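Side-chain contacts in molybdopterin adenylyltransferase (Pyrococcus furiosus, PDB 4LHB), which catalyses the adenylylation of molybdopterin with ATP, releasing diphosphate, a step in building the molybdenum cofactor: residues C[31-36]-C[57-62]; C[84-89]-C[152-157]; C[128-131]-C[136-139]. One frame throughout, in Å; residues are numbered along the deposited sequence.

How the contacts relate
The three contacts illustrate how an alpha/beta subunit is held together layer by layer and then extended into a hexamer. Contacts 1 and 2 have centres about 12 Å apart and grip opposite faces of the same sheet, contact 1 through helix 51-60 and contact 2 through helix 75-87. They touch where Lys32 CB lies 3.4 Å from Gly89 O. Contact 3 is peripheral, its centre about 25 Å from that of contact 1 and 28 Å from that of contact 2, and it lies within the chain that runs between the two segments of contact 2. Contacts 2 and 3 both involve neighbouring subunits, whereas contact 1 is internal.

Contact 1: C[31-36]-C[57-62]; sequences FKFGVI and EELSKL
Phe33 meets Leu59 because its first torsion (chi1 79°) sets CG between the backbone N and the carbonyl carbon, lifting the ring off strand 32-38 and under helix 51-60. Phe31, two residues earlier, adopts the same kind of torsion (chi1 62°) and reaches Leu62. Strand, helix and the parallel strand 64-71 form a beta-alpha-beta crossover, and these two rings fill the junction between its first strand and the C-terminal part of helix 51-60 with the residues after it.

The main contact is a CH-pi interaction: Leu59 CB sits over one face of the Phe33 ring, 3.7 Å from its centroid and displaced toward the rim, with the closest approach, 3.4 Å, at Phe33 CZ. The same end of the ring also reaches the backbone of Ser60, Phe33 CZ lying 3.6 Å from Ser60 N. With an alanine at Phe33, the Leu59 methylene would probably lose the aromatic face it rests on, and a gap would open between strand and helix.

Helix 163-184 packs on the same residues, with Leu170 against Leu59 and both Val177 and Leu181 against Phe31. Leu62 O accepts a hydrogen bond from Thr30 OG1, tying the chain after the helix to the residue before Phe31. Beside that carbonyl, Phe31 places CZ 4.1 Å from Leu62 CB, while Phe33 CB lies in plane at the edge of the Phe31 ring.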
loop_
_atom_site.group_PDB
_atom_site.type_symbol
_atom_site.label_atom_id
_atom_site.label_comp_id
_atom_site.label_asym_id
_atom_site.label_seq_id
_atom_site.Cartn_x
_atom_site.Cartn_y
_atom_site.Cartn_z
ATOM N N PHE C 31 8.888 -27.949 -16.960
ATOM C CA PHE C 31 9.216 -26.509 -16.916
ATOM C C PHE C 31 10.714 -26.197 -16.992
ATOM O O PHE C 31 11.589 -27.057 -16.794
ATOM C CB PHE C 31 8.685 -25.915 -15.613
ATOM C CG PHE C 31 9.300 -26.528 -14.413
ATOM C CD1 PHE C 31 10.440 -25.973 -13.840
ATOM C CD2 PHE C 31 8.785 -27.670 -13.888
ATOM C CE1 PHE C 31 11.033 -26.546 -12.721
ATOM C CE2 PHE C 31 9.380 -28.262 -12.774
ATOM C CZ PHE C 31 10.511 -27.705 -12.181
ATOM N N LYS C 32 10.996 -24.930 -17.224
ATOM C CA LYS C 32 12.363 -24.451 -17.158
ATOM C C LYS C 32 12.562 -23.701 -15.843
ATOM O O LYS C 32 11.633 -23.082 -15.335
ATOM C CB LYS C 32 12.659 -23.596 -18.376
ATOM C CG LYS C 32 12.834 -24.422 -19.631
ATOM C CD LYS C 32 12.249 -23.740 -20.847
ATOM C CE LYS C 32 12.758 -24.392 -22.140
ATOM N NZ LYS C 32 12.592 -23.537 -23.357
ATOM N N PHE C 33 13.755 -23.794 -15.260
ATOM C CA PHE C 33 14.060 -23.015 -14.062
ATOM C C PHE C 33 15.433 -22.348 -13.942
ATOM O O PHE C 33 16.422 -22.753 -14.582
ATOM C CB PHE C 33 13.809 -23.830 -12.824
ATOM C CG PHE C 33 14.877 -24.793 -12.516
ATOM C CD1 PHE C 33 15.804 -24.526 -11.513
ATOM C CD2 PHE C 33 14.958 -25.999 -13.201
ATOM C CE1 PHE C 33 16.793 -25.449 -11.190
ATOM C CE2 PHE C 33 15.951 -26.922 -12.889
ATOM C CZ PHE C 33 16.870 -26.651 -11.876
ATOM N N GLY C 34 15.437 -21.294 -13.115
ATOM C CA GLY C 34 16.617 -20.505 -12.807
ATOM C C GLY C 34 16.849 -20.505 -11.316
ATOM O O GLY C 34 15.925 -20.708 -10.528
ATOM N N VAL C 35 18.099 -20.296 -10.933
ATOM C CA VAL C 35 18.475 -20.203 -9.536
ATOM C C VAL C 35 19.345 -18.956 -9.379
ATOM O O VAL C 35 20.232 -18.656 -10.234
ATOM C CB VAL C 35 19.269 -21.444 -9.152
ATOM C CG1 VAL C 35 19.627 -21.475 -7.686
ATOM C CG2 VAL C 35 18.477 -22.674 -9.513
ATOM N N ILE C 36 19.088 -18.202 -8.310
ATOM C CA ILE C 36 19.891 -17.012 -7.986
ATOM C C ILE C 36 20.265 -17.073 -6.512
ATOM O O ILE C 36 19.401 -17.087 -5.646
ATOM C CB ILE C 36 19.129 -15.725 -8.301
ATOM C CG1 ILE C 36 18.808 -15.656 -9.800
ATOM C CG2 ILE C 36 19.950 -14.522 -7.877
ATOM C CD1 ILE C 36 17.647 -14.735 -10.233
ATOM N N GLU C 57 20.481 -29.251 -8.162
ATOM C CA GLU C 57 20.479 -30.696 -8.176
ATOM C C GLU C 57 19.057 -31.169 -8.055
ATOM O O GLU C 57 18.582 -31.906 -8.909
ATOM C CB GLU C 57 21.296 -31.242 -7.015
ATOM C CG GLU C 57 21.769 -32.678 -7.160
ATOM C CD GLU C 57 22.631 -33.105 -5.976
ATOM O OE1 GLU C 57 23.760 -33.598 -6.195
ATOM O OE2 GLU C 57 22.194 -32.921 -4.814
ATOM N N GLU C 58 18.370 -30.712 -7.008
ATOM C CA GLU C 58 17.042 -31.198 -6.696
ATOM C C GLU C 58 16.011 -30.900 -7.750
ATOM O O GLU C 58 15.158 -31.747 -8.065
ATOM C CB GLU C 58 16.579 -30.628 -5.391
ATOM C CG GLU C 58 17.349 -31.212 -4.222
ATOM C CD GLU C 58 16.929 -32.632 -3.858
ATOM O OE1 GLU C 58 15.891 -33.138 -4.349
ATOM O OE2 GLU C 58 17.641 -33.229 -3.042
ATOM N N LEU C 59 16.087 -29.707 -8.311
ATOM C CA LEU C 59 15.056 -29.276 -9.227
ATOM C C LEU C 59 15.359 -29.795 -10.579
ATOM O O LEU C 59 14.448 -29.917 -11.396
ATOM C CB LEU C 59 14.915 -27.738 -9.266
ATOM C CG LEU C 59 13.659 -27.252 -8.567
ATOM C CD1 LEU C 59 13.496 -28.029 -7.269
ATOM C CD2 LEU C 59 13.718 -25.757 -8.339
ATOM N N SER C 60 16.634 -30.058 -10.845
ATOM C CA SER C 60 17.023 -30.666 -12.125
ATOM C C SER C 60 16.363 -32.051 -12.318
ATOM O O SER C 60 16.245 -32.523 -13.435
ATOM C CB SER C 60 18.545 -30.831 -12.225
ATOM O OG SER C 60 19.173 -29.707 -12.795
ATOM N N LYS C 61 15.960 -32.697 -11.229
ATOM C CA LYS C 61 15.189 -33.938 -11.289
ATOM C C LYS C 61 13.805 -33.789 -11.860
ATOM O O LYS C 61 13.255 -34.787 -12.327
ATOM C CB LYS C 61 15.058 -34.565 -9.908
ATOM C CG LYS C 61 16.406 -34.907 -9.265
ATOM C CD LYS C 61 16.254 -35.179 -7.764
ATOM C CE LYS C 61 17.594 -35.553 -7.126
ATOM N NZ LYS C 61 17.345 -35.770 -5.666
ATOM N N LEU C 62 13.255 -32.564 -11.836
ATOM C CA LEU C 62 11.877 -32.230 -12.284
ATOM C C LEU C 62 11.795 -31.264 -13.539
ATOM O O LEU C 62 10.941 -31.430 -14.429
ATOM C CB LEU C 62 11.122 -31.654 -11.080
ATOM C CG LEU C 62 10.131 -32.396 -10.147
ATOM C CD1 LEU C 62 10.305 -33.895 -10.144
ATOM C CD2 LEU C 62 10.109 -31.850 -8.714
#

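Contact 2: C[84-89]-C[152-157]; sequences EAIKSG and RIVVVF
Ile86 O, a carbonyl oxygen in the last turn of helix 75-87, is gripped by both the helix's own ending and the side chain of Arg152. Arg152 NH2 supplies the shorter side-chain bond, 2.8 Å to Ile86 O with an N-H...O angle of 151°, lying in the carbonyl plane on a lone pair. The oxygen in turn sits at the edge of the guanidinium group, close to its plane. Arg152 NH1 adds a weak bond to Ile86 O at 3.2 Å, and Gly89 N donates to the same oxygen at 3.0 Å.

Arg152 reaches this far because CG stands anti to its backbone N (chi1 -172°) and the chain stays extended to NE. Two contacts fix the rotation of the guanidinium: Ile86 O holds its edge, and Ile86 CG2 covers one face, 3.7 Å from Arg152 NH2. NH2 also bonds Ala90 O, so it links a carbonyl of the last turn to one just past the helix. The positive charge of the guanidinium is likely to complement the negative end of the helix dipole.

Below these polar bonds the contact turns apolar, Ile86 CG1 meeting Val154 CG1 at 3.9 Å and seating the helix on strand 153-159. Ile76 of a neighbouring subunit packs against Ile86, Arg152 and Val154, making the junction part of a subunit interface. An arginine from just before an inner strand of the sheet thus shares the Ile86 carbonyl with the helix ending itself. Ser88 OG bonds Glu84 O, and Gly89, at positive phi, is the C-prime residue of the Schellman motif that ends helix 75-87, with Ala90 N bonded to Ala85 O and Gly89 N to Ile86 O.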
loop_
_atom_site.group_PDB
_atom_site.type_symbol
_atom_site.label_atom_id
_atom_site.label_comp_id
_atom_site.label_asym_id
_atom_site.label_seq_id
_atom_site.Cartn_x
_atom_site.Cartn_y
_atom_site.Cartn_z
ATOM N N GLU C 84 17.040 -11.956 -16.307
ATOM C CA GLU C 84 17.833 -12.774 -17.196
ATOM C C GLU C 84 17.349 -14.244 -17.140
ATOM O O GLU C 84 17.223 -14.879 -18.156
ATOM C CB GLU C 84 19.320 -12.706 -16.835
ATOM C CG GLU C 84 20.050 -11.498 -17.385
ATOM C CD GLU C 84 21.556 -11.547 -17.134
ATOM O OE1 GLU C 84 22.251 -10.906 -17.913
ATOM O OE2 GLU C 84 22.040 -12.188 -16.178
ATOM N N ALA C 85 17.119 -14.758 -15.945
ATOM C CA ALA C 85 16.545 -16.070 -15.782
ATOM C C ALA C 85 15.255 -16.148 -16.612
ATOM O O ALA C 85 15.055 -17.075 -17.397
ATOM C CB ALA C 85 16.271 -16.377 -14.300
ATOM N N ILE C 86 14.407 -15.135 -16.484
ATOM C CA ILE C 86 13.171 -15.134 -17.196
ATOM C C ILE C 86 13.403 -15.039 -18.703
ATOM O O ILE C 86 12.724 -15.698 -19.450
ATOM C CB ILE C 86 12.210 -14.053 -16.676
ATOM C CG1 ILE C 86 11.730 -14.387 -15.273
ATOM C CG2 ILE C 86 10.989 -13.914 -17.557
ATOM C CD1 ILE C 86 11.053 -13.210 -14.583
ATOM N N LYS C 87 14.317 -14.206 -19.163
ATOM C CA LYS C 87 14.522 -14.067 -20.609
ATOM C C LYS C 87 15.045 -15.378 -21.175
ATOM O O LYS C 87 14.681 -15.753 -22.270
ATOM C CB LYS C 87 15.494 -12.953 -20.988
ATOM C CG LYS C 87 15.404 -12.562 -22.457
ATOM C CD LYS C 87 16.687 -11.949 -22.968
ATOM C CE LYS C 87 16.622 -11.637 -24.465
ATOM N NZ LYS C 87 16.433 -10.194 -24.789
ATOM N N SER C 88 15.857 -16.096 -20.418
ATOM C CA SER C 88 16.290 -17.422 -20.850
ATOM C C SER C 88 15.208 -18.499 -20.918
ATOM O O SER C 88 15.564 -19.665 -21.034
ATOM C CB SER C 88 17.300 -17.940 -19.855
ATOM O OG SER C 88 18.266 -16.978 -19.721
ATOM N N GLY C 89 13.939 -18.125 -20.713
ATOM C CA GLY C 89 12.798 -19.029 -20.744
ATOM C C GLY C 89 12.419 -19.676 -19.425
ATOM O O GLY C 89 11.548 -20.557 -19.418
ATOM N N ARG C 152 2.105 -15.188 -20.663
ATOM C CA ARG C 152 3.143 -15.878 -19.848
ATOM C C ARG C 152 3.074 -15.690 -18.291
ATOM O O ARG C 152 2.624 -14.672 -17.831
ATOM C CB ARG C 152 4.518 -15.493 -20.405
ATOM C CG ARG C 152 5.667 -16.260 -19.806
ATOM C CD ARG C 152 6.987 -15.957 -20.525
ATOM N NE ARG C 152 8.082 -16.659 -19.847
ATOM C CZ ARG C 152 9.372 -16.398 -19.997
ATOM N NH1 ARG C 152 9.782 -15.433 -20.803
ATOM N NH2 ARG C 152 10.272 -17.098 -19.314
ATOM N N ILE C 153 3.544 -16.678 -17.519
ATOM C CA ILE C 153 3.479 -16.754 -16.045
ATOM C C ILE C 153 4.846 -17.092 -15.603
ATOM O O ILE C 153 5.503 -17.855 -16.271
ATOM C CB ILE C 153 2.533 -17.921 -15.589
ATOM C CG1 ILE C 153 1.243 -17.320 -15.109
ATOM C CG2 ILE C 153 3.077 -18.843 -14.492
ATOM C CD1 ILE C 153 0.757 -16.217 -16.017
ATOM N N VAL C 154 5.310 -16.514 -14.503
ATOM C CA VAL C 154 6.565 -16.962 -13.880
ATOM C C VAL C 154 6.350 -17.118 -12.401
ATOM O O VAL C 154 5.666 -16.319 -11.804
ATOM C CB VAL C 154 7.754 -16.020 -14.161
ATOM C CG1 VAL C 154 9.010 -16.522 -13.471
ATOM C CG2 VAL C 154 8.021 -15.926 -15.665
ATOM N N VAL C 155 6.916 -18.154 -11.802
ATOM C CA VAL C 155 6.666 -18.403 -10.398
ATOM C C VAL C 155 8.005 -18.161 -9.764
ATOM O O VAL C 155 9.011 -18.695 -10.238
ATOM C CB VAL C 155 6.200 -19.864 -10.100
ATOM C CG1 VAL C 155 6.008 -20.110 -8.596
ATOM C CG2 VAL C 155 4.893 -20.145 -10.821
ATOM N N VAL C 156 8.021 -17.371 -8.696
ATOM C CA VAL C 156 9.268 -17.054 -8.010
ATOM C C VAL C 156 9.123 -17.460 -6.556
ATOM O O VAL C 156 8.130 -17.153 -5.932
ATOM C CB VAL C 156 9.630 -15.530 -8.127
ATOM C CG1 VAL C 156 10.985 -15.237 -7.435
ATOM C CG2 VAL C 156 9.568 -15.090 -9.602
ATOM N N PHE C 157 10.076 -18.243 -6.085
ATOM C CA PHE C 157 10.172 -18.652 -4.724
ATOM C C PHE C 157 11.435 -17.932 -4.177
ATOM O O PHE C 157 12.513 -17.915 -4.835
ATOM C CB PHE C 157 10.410 -20.177 -4.671
ATOM C CG PHE C 157 9.256 -21.005 -5.162
ATOM C CD1 PHE C 157 8.191 -21.312 -4.325
ATOM C CD2 PHE C 157 9.243 -21.507 -6.456
ATOM C CE1 PHE C 157 7.124 -22.066 -4.804
ATOM C CE2 PHE C 157 8.189 -22.284 -6.917
ATOM C CZ PHE C 157 7.128 -22.546 -6.108
#

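Contact 3: C[128-131]-C[136-139]; sequences KSYE and ATVL
Thr137 lies against Ser129 and Tyr130 of helix 121-133, brought back beside that helix by a 3-10 segment that also includes the residue before it, Ala136. The carbonyl oxygen of Ala136 receives a bond of this segment, Leu139 N to Ala136 O at 3.2 Å.

Thr137 itself carries the whole contact, its CA coming within 6.0 Å of Tyr130 CA. A first torsion of 39° places OG1 between the backbone N and the carbonyl carbon, and this leaves the methyl to face the helix. Thr137 CG2 then touches Ser129 CB at 3.6 Å and lies 3.7 Å from Tyr130 N, resting on the side of the helix without a hydrogen bond. The hydroxyl is spent locally: Thr137 OG1 bonds Gly134 O in the preceding turn, which probably helps to fix the rotation that points the methyl at the helix. Tyr130 extends across the threonine at about a right angle; with CG trans to its N (chi1 179°) the ring is carried out past the hydroxyl, Tyr130 CD1 standing 3.9 Å from Thr137 OG1. The Ser129 hydroxyl bonds Phe125 O, one turn back in its own helix, and only its CB meets the threonine.

Val138 makes backbone hydrogen bonds to a neighbouring subunit, whose Val124 also packs on Thr137 and Val138. Leu139 packs on Ile101 of its own chain and on His179 of that neighbouring subunit. Within the chain, Ser129 rests on Thr168 of helix 163-184, and in sequence the 3-10 segment comes after helix 121-133 and before strand 143-148, part of the connection between them.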
loop_
_atom_site.group_PDB
_atom_site.type_symbol
_atom_site.label_atom_id
_atom_site.label_comp_id
_atom_site.label_asym_id
_atom_site.label_seq_id
_atom_site.Cartn_x
_atom_site.Cartn_y
_atom_site.Cartn_z
ATOM N N LYS C 128 6.324 -25.997 8.411
ATOM C CA LYS C 128 7.213 -27.146 8.398
ATOM C C LYS C 128 8.460 -26.839 9.232
ATOM O O LYS C 128 8.906 -27.663 10.018
ATOM C CB LYS C 128 7.606 -27.551 6.962
ATOM C CG LYS C 128 8.399 -28.860 6.861
ATOM C CD LYS C 128 7.564 -30.093 7.224
ATOM C CE LYS C 128 8.383 -31.395 7.288
ATOM N NZ LYS C 128 8.806 -31.782 8.674
ATOM N N SER C 129 9.018 -25.645 9.064
ATOM C CA SER C 129 10.247 -25.253 9.739
ATOM C C SER C 129 10.110 -25.238 11.236
ATOM O O SER C 129 11.072 -25.491 11.942
ATOM C CB SER C 129 10.679 -23.869 9.294
ATOM O OG SER C 129 11.204 -23.924 7.993
ATOM N N TYR C 130 8.928 -24.899 11.727
ATOM C CA TYR C 130 8.711 -24.839 13.152
ATOM C C TYR C 130 9.097 -26.157 13.832
ATOM O O TYR C 130 9.603 -26.150 14.934
ATOM C CB TYR C 130 7.269 -24.470 13.429
ATOM C CG TYR C 130 6.905 -24.399 14.883
ATOM C CD1 TYR C 130 6.617 -23.177 15.501
ATOM C CD2 TYR C 130 6.810 -25.560 15.646
ATOM C CE1 TYR C 130 6.256 -23.121 16.852
ATOM C CE2 TYR C 130 6.458 -25.519 16.987
ATOM C CZ TYR C 130 6.176 -24.308 17.593
ATOM O OH TYR C 130 5.823 -24.330 18.926
ATOM N N GLU C 131 8.885 -27.284 13.175
ATOM C CA GLU C 131 9.241 -28.577 13.762
ATOM C C GLU C 131 10.754 -28.683 14.035
ATOM O O GLU C 131 11.153 -29.262 15.045
ATOM C CB GLU C 131 8.789 -29.728 12.858
ATOM C CG GLU C 131 7.289 -29.751 12.567
ATOM C CD GLU C 131 6.916 -30.643 11.377
ATOM O OE1 GLU C 131 7.770 -31.446 10.907
ATOM O OE2 GLU C 131 5.754 -30.537 10.905
ATOM N N ALA C 136 12.167 -19.896 16.615
ATOM C CA ALA C 136 13.093 -19.195 15.729
ATOM C C ALA C 136 12.403 -18.843 14.432
ATOM O O ALA C 136 12.950 -18.055 13.676
ATOM C CB ALA C 136 14.360 -20.016 15.431
ATOM N N THR C 137 11.239 -19.436 14.131
ATOM C CA THR C 137 10.565 -19.139 12.855
ATOM C C THR C 137 10.054 -17.690 12.774
ATOM O O THR C 137 9.715 -17.199 11.707
ATOM C CB THR C 137 9.421 -20.118 12.521
ATOM O OG1 THR C 137 8.695 -20.451 13.713
ATOM C CG2 THR C 137 9.965 -21.389 11.819
ATOM N N VAL C 138 10.030 -17.003 13.901
ATOM C CA VAL C 138 9.684 -15.573 13.959
ATOM C C VAL C 138 10.610 -14.750 13.039
ATOM O O VAL C 138 10.179 -13.737 12.490
ATOM C CB VAL C 138 9.663 -15.109 15.451
ATOM C CG1 VAL C 138 9.770 -13.610 15.631
ATOM C CG2 VAL C 138 8.397 -15.654 16.112
ATOM N N LEU C 139 11.849 -15.218 12.841
ATOM C CA LEU C 139 12.774 -14.611 11.899
ATOM C C LEU C 139 12.690 -15.178 10.497
ATOM O O LEU C 139 13.255 -14.596 9.584
ATOM C CB LEU C 139 14.226 -14.766 12.380
ATOM C CG LEU C 139 14.544 -13.869 13.562
ATOM C CD1 LEU C 139 15.902 -14.164 14.116
ATOM C CD2 LEU C 139 14.440 -12.427 13.125
#